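Local coordinates for methyltransferase (Thermus thermophilus, PDB 1WS6), which is a putative methyltransferase of a conserved family with a Rossmann-type fold, probably transferring methyl groups from S-adenosylmethionine, perhaps to ribosomal RNA as in its relatives, at residues 77-82 with 90-95; 102-107 with 134-139. One frame throughout, in Å; residues are numbered along the deposited sequence.

Contact 1: residues 77-82 with 90-95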
# COMPACT_ATOMS: atom_id res chain seq x y z
N ARG A 77 10.53 -7.97 -9.92
CA ARG A 77 11.96 -8.19 -9.91
C ARG A 77 12.57 -7.11 -9.03
O ARG A 77 13.34 -7.41 -8.12
CB ARG A 77 12.50 -8.09 -11.34
CG ARG A 77 13.97 -8.46 -11.49
CD ARG A 77 14.35 -8.53 -12.96
NE ARG A 77 15.68 -9.11 -13.14
CZ ARG A 77 16.19 -9.50 -14.31
NH1 ARG A 77 15.48 -9.38 -15.43
NH2 ARG A 77 17.41 -10.04 -14.36
N LEU A 78 12.21 -5.86 -9.29
CA LEU A 78 12.72 -4.75 -8.49
C LEU A 78 12.26 -4.84 -7.04
O LEU A 78 12.99 -4.47 -6.12
CB LEU A 78 12.26 -3.42 -9.08
CG LEU A 78 12.89 -3.08 -10.43
CD1 LEU A 78 12.55 -1.65 -10.79
CD2 LEU A 78 14.41 -3.26 -10.35
N LEU A 79 11.03 -5.31 -6.86
CA LEU A 79 10.44 -5.44 -5.53
C LEU A 79 11.30 -6.36 -4.66
O LEU A 79 11.59 -6.06 -3.51
CB LEU A 79 9.03 -6.01 -5.65
CG LEU A 79 8.01 -5.62 -4.59
CD1 LEU A 79 6.94 -6.69 -4.54
CD2 LEU A 79 8.67 -5.50 -3.24
N LYS A 80 11.69 -7.49 -5.23
CA LYS A 80 12.50 -8.46 -4.52
C LYS A 80 13.88 -7.92 -4.25
O LYS A 80 14.46 -8.17 -3.18
CB LYS A 80 12.56 -9.76 -5.32
CG LYS A 80 11.20 -10.43 -5.44
CD LYS A 80 11.27 -11.78 -6.13
CE LYS A 80 9.89 -12.42 -6.19
NZ LYS A 80 9.89 -13.75 -6.87
N GLU A 81 14.42 -7.17 -5.20
CA GLU A 81 15.73 -6.58 -5.01
C GLU A 81 15.62 -5.61 -3.84
O GLU A 81 16.53 -5.51 -3.02
CB GLU A 81 16.20 -5.83 -6.26
CG GLU A 81 16.39 -6.70 -7.49
CD GLU A 81 17.23 -6.02 -8.57
OE1 GLU A 81 17.32 -6.56 -9.69
OE2 GLU A 81 17.81 -4.94 -8.28
N ASN A 82 14.50 -4.89 -3.77
CA ASN A 82 14.31 -3.92 -2.71
C ASN A 82 14.11 -4.56 -1.35
O ASN A 82 14.54 -4.02 -0.34
CB ASN A 82 13.16 -2.97 -3.05
CG ASN A 82 13.53 -1.96 -4.13
OD1 ASN A 82 14.68 -1.55 -4.23
ND2 ASN A 82 12.55 -1.55 -4.94
N ALA A 90 9.14 -9.48 4.11
CA ALA A 90 7.85 -9.13 3.55
C ALA A 90 7.42 -10.22 2.60
O ALA A 90 8.26 -10.87 1.98
CB ALA A 90 7.95 -7.80 2.80
N ARG A 91 6.11 -10.45 2.50
CA ARG A 91 5.60 -11.47 1.61
C ARG A 91 5.34 -10.79 0.27
O ARG A 91 4.69 -9.75 0.21
CB ARG A 91 4.30 -12.08 2.15
CG ARG A 91 3.66 -13.15 1.26
CD ARG A 91 2.42 -13.75 1.96
NE ARG A 91 1.55 -14.56 1.10
CZ ARG A 91 1.91 -15.68 0.47
NH1 ARG A 91 3.14 -16.15 0.59
NH2 ARG A 91 1.02 -16.35 -0.27
N VAL A 92 5.89 -11.37 -0.79
CA VAL A 92 5.72 -10.85 -2.14
C VAL A 92 4.87 -11.83 -2.91
O VAL A 92 5.25 -12.99 -3.08
CB VAL A 92 7.08 -10.70 -2.86
CG1 VAL A 92 6.85 -10.34 -4.32
CG2 VAL A 92 7.92 -9.65 -2.17
N VAL A 93 3.71 -11.37 -3.36
CA VAL A 93 2.78 -12.19 -4.11
C VAL A 93 2.71 -11.66 -5.55
O VAL A 93 2.12 -10.60 -5.81
CB VAL A 93 1.40 -12.15 -3.47
CG1 VAL A 93 0.48 -13.15 -4.12
CG2 VAL A 93 1.53 -12.44 -1.99
N ALA A 94 3.31 -12.40 -6.47
CA ALA A 94 3.36 -11.99 -7.86
C ALA A 94 2.17 -12.42 -8.70
O ALA A 94 2.22 -13.43 -9.40
CB ALA A 94 4.65 -12.50 -8.51
N LEU A 95 1.11 -11.63 -8.65
CA LEU A 95 -0.07 -11.92 -9.43
C LEU A 95 -1.02 -10.74 -9.41
O LEU A 95 -0.91 -9.85 -8.55
CB LEU A 95 -0.76 -13.18 -8.89
CG LEU A 95 -1.03 -13.23 -7.40
CD1 LEU A 95 -2.26 -12.42 -7.09
CD2 LEU A 95 -1.24 -14.67 -6.96

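Contact 2: residues 102-107 with 134-139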
# COMPACT_ATOMS: atom_id res chain seq x y z
N PRO A 102 -9.85 -12.54 -4.32
CA PRO A 102 -10.73 -13.70 -4.15
C PRO A 102 -10.04 -14.79 -3.34
O PRO A 102 -10.58 -15.28 -2.35
CB PRO A 102 -11.00 -14.16 -5.58
CG PRO A 102 -10.83 -12.91 -6.39
CD PRO A 102 -9.64 -12.25 -5.75
N GLU A 103 -8.84 -15.15 -3.76
CA GLU A 103 -8.09 -16.19 -3.07
C GLU A 103 -7.72 -15.84 -1.64
O GLU A 103 -7.79 -16.68 -0.75
CB GLU A 103 -6.84 -16.53 -3.88
CG GLU A 103 -7.17 -17.28 -5.16
CD GLU A 103 -5.98 -17.47 -6.08
OE1 GLU A 103 -4.83 -17.59 -5.59
OE2 GLU A 103 -6.21 -17.51 -7.30
N ALA A 104 -7.35 -14.58 -1.40
CA ALA A 104 -6.99 -14.17 -0.06
C ALA A 104 -8.17 -14.39 0.86
O ALA A 104 -8.02 -14.91 1.97
CB ALA A 104 -6.58 -12.70 -0.05
N LYS A 105 -9.36 -14.02 0.39
CA LYS A 105 -10.56 -14.19 1.19
C LYS A 105 -10.76 -15.67 1.56
O LYS A 105 -10.89 -16.01 2.74
CB LYS A 105 -11.79 -13.66 0.43
CG LYS A 105 -12.93 -13.26 1.35
CD LYS A 105 -14.23 -12.96 0.60
CE LYS A 105 -14.12 -11.77 -0.35
NZ LYS A 105 -13.21 -11.99 -1.52
N ALA A 106 -10.76 -16.55 0.57
CA ALA A 106 -10.95 -17.96 0.83
C ALA A 106 -9.97 -18.53 1.85
O ALA A 106 -10.29 -19.47 2.58
CB ALA A 106 -10.85 -18.75 -0.47
N GLN A 107 -8.77 -17.95 1.91
CA GLN A 107 -7.76 -18.43 2.84
C GLN A 107 -7.98 -17.84 4.22
O GLN A 107 -7.21 -18.10 5.15
CB GLN A 107 -6.35 -18.06 2.35
CG GLN A 107 -6.11 -18.38 0.88
CD GLN A 107 -4.69 -18.10 0.43
OE1 GLN A 107 -4.39 -18.08 -0.77
NE2 GLN A 107 -3.79 -17.90 1.39
N SER A 134 -14.06 -7.04 -0.79
CA SER A 134 -13.32 -8.24 -0.38
C SER A 134 -13.50 -8.50 1.11
O SER A 134 -13.41 -9.64 1.55
CB SER A 134 -11.82 -8.08 -0.67
OG SER A 134 -11.18 -7.29 0.31
N GLY A 135 -13.71 -7.44 1.88
CA GLY A 135 -13.88 -7.60 3.31
C GLY A 135 -12.64 -8.15 3.99
O GLY A 135 -12.75 -8.83 5.00
N LEU A 136 -11.46 -7.84 3.45
CA LEU A 136 -10.21 -8.35 4.02
C LEU A 136 -9.67 -7.63 5.27
O LEU A 136 -8.83 -8.18 5.98
CB LEU A 136 -9.12 -8.37 2.95
CG LEU A 136 -9.37 -9.27 1.73
CD1 LEU A 136 -8.20 -9.12 0.76
CD2 LEU A 136 -9.53 -10.73 2.17
N VAL A 137 -10.15 -6.42 5.54
CA VAL A 137 -9.70 -5.68 6.72
C VAL A 137 -10.58 -5.96 7.94
O VAL A 137 -11.80 -5.84 7.89
CB VAL A 137 -9.70 -4.15 6.46
CG1 VAL A 137 -9.34 -3.41 7.75
CG2 VAL A 137 -8.69 -3.81 5.37
N GLU A 138 -9.94 -6.33 9.03
CA GLU A 138 -10.60 -6.65 10.29
C GLU A 138 -11.31 -5.43 10.87
O GLU A 138 -10.98 -4.29 10.53
CB GLU A 138 -9.56 -7.14 11.29
CG GLU A 138 -8.70 -6.01 11.82
CD GLU A 138 -7.48 -6.49 12.58
OE1 GLU A 138 -6.79 -5.63 13.16
OE2 GLU A 138 -7.22 -7.71 12.58
N ALA A 139 -12.27 -5.68 11.75
CA ALA A 139 -12.99 -4.59 12.40
C ALA A 139 -11.95 -3.69 13.06
O ALA A 139 -10.99 -4.19 13.67
CB ALA A 139 -13.94 -5.13 13.44

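Contact 1: residues 77-82 with 90-95
Helix 73-86 lies against the short strand 91-93 with its backbone closest at Lys80 and Val92, whose CA atoms are 7.6 Å apart, a gap bridged by side chains alone. Leu79 and Val92 reach for each other and meet tip to tip. One methyl of the leucine, CD1, rests on both branches of the valine, at 3.7 Å from Val92 CG1 and, slightly farther, at 3.9 Å from Val92 CG2, so it faces the fork of the isopropyl group. In Leu79 the CG atom stands roughly anti to the backbone N (chi1 -151°), which carries the branched end out from the helix toward the strand. These elements close the beta-alpha-beta unit of strand 65-69, helix 73-86 and strand 91-93, the repeating unit of a Rossmann-type sheet; the two strands are parallel neighbours, and Leu79, itself buried, also packs on Leu68 of the inner one, while Val83 of the helix adds to the cover over Val92. Lys80, exposed to solvent, supplies a looser flank. Its extended chain slants past the valine, and the aliphatic CE approaches Val92 CG1 at 4.1 Å.

Contact 2: residues 102-107 with 134-139
Leu136 lays a methyl on the flat peptide group joining Ala104 to Lys105. Its CD2 atom stands almost straight above the nitrogen, 3.7 Å from Lys105 N and nearly all of that out of the peptide plane, so this is packing on a face, and CD2 is equally near Lys105 CA. The other methyl covers the neighbouring residue, Leu136 CD1 lying 4.0 Å from Ala104 CB. A second flat group, the carbonyl of Ser134, is met at its oxygen by the lysine chain: Lys105 CE is 2.9 Å from Ser134 O, tilted out of the carbonyl plane and reached at a C-O-CE angle of about 115°. Bends at the last two torsions curl the chain round this oxygen, yet Lys105 NZ remains 3.9 Å from Ser134 O, too far for a hydrogen bond. Near the C-terminal end of helix 126-134, Gly135 leaves helical geometry with positive phi. There the hydroxyl of Ser134 forms an ST turn, accepting from Leu136 N at 3.2 Å with an N-H...OG angle of 143°, while also bonding to Leu131 O. Backbone bonding of Leu136 to Phe111 places this turn beside the start of strand 111-116, which follows helix 97-106. No hydrogen bond crosses the interface: the leucine packing is apolar, whereas the lysine brings a carbon next to its charged nitrogen up to Ser134 O, possibly a C-H...O-like contact, and its ammonium group near the carbonyl end of helix 126-134 would probably interact favourably with the helix dipole.

Contact 1 closes before contact 2 opens along the chain, and their centres lie 21 Å apart; the nearest atoms come to about 5 Å without touching. Strand 91-93 is followed, after a short link, by helix 97-106, so the two sites are consecutive in the fold. That strand is an outermost member of the seven-stranded mixed sheet, whose order 3-2-1-4-5-7-6, with strand 7 antiparallel, is the class I SAM-dependent methyltransferase topology, consistent with the protein's name. Val92 turns to helix 73-86, whereas Val93 points away from it and touches Phe100 of helix 97-106, evidence that the contacts involve helices on opposite faces of the sheet. Contact 1 lies at one sheet margin; contact 2 joins helix 97-106 to the turn after helix 126-134.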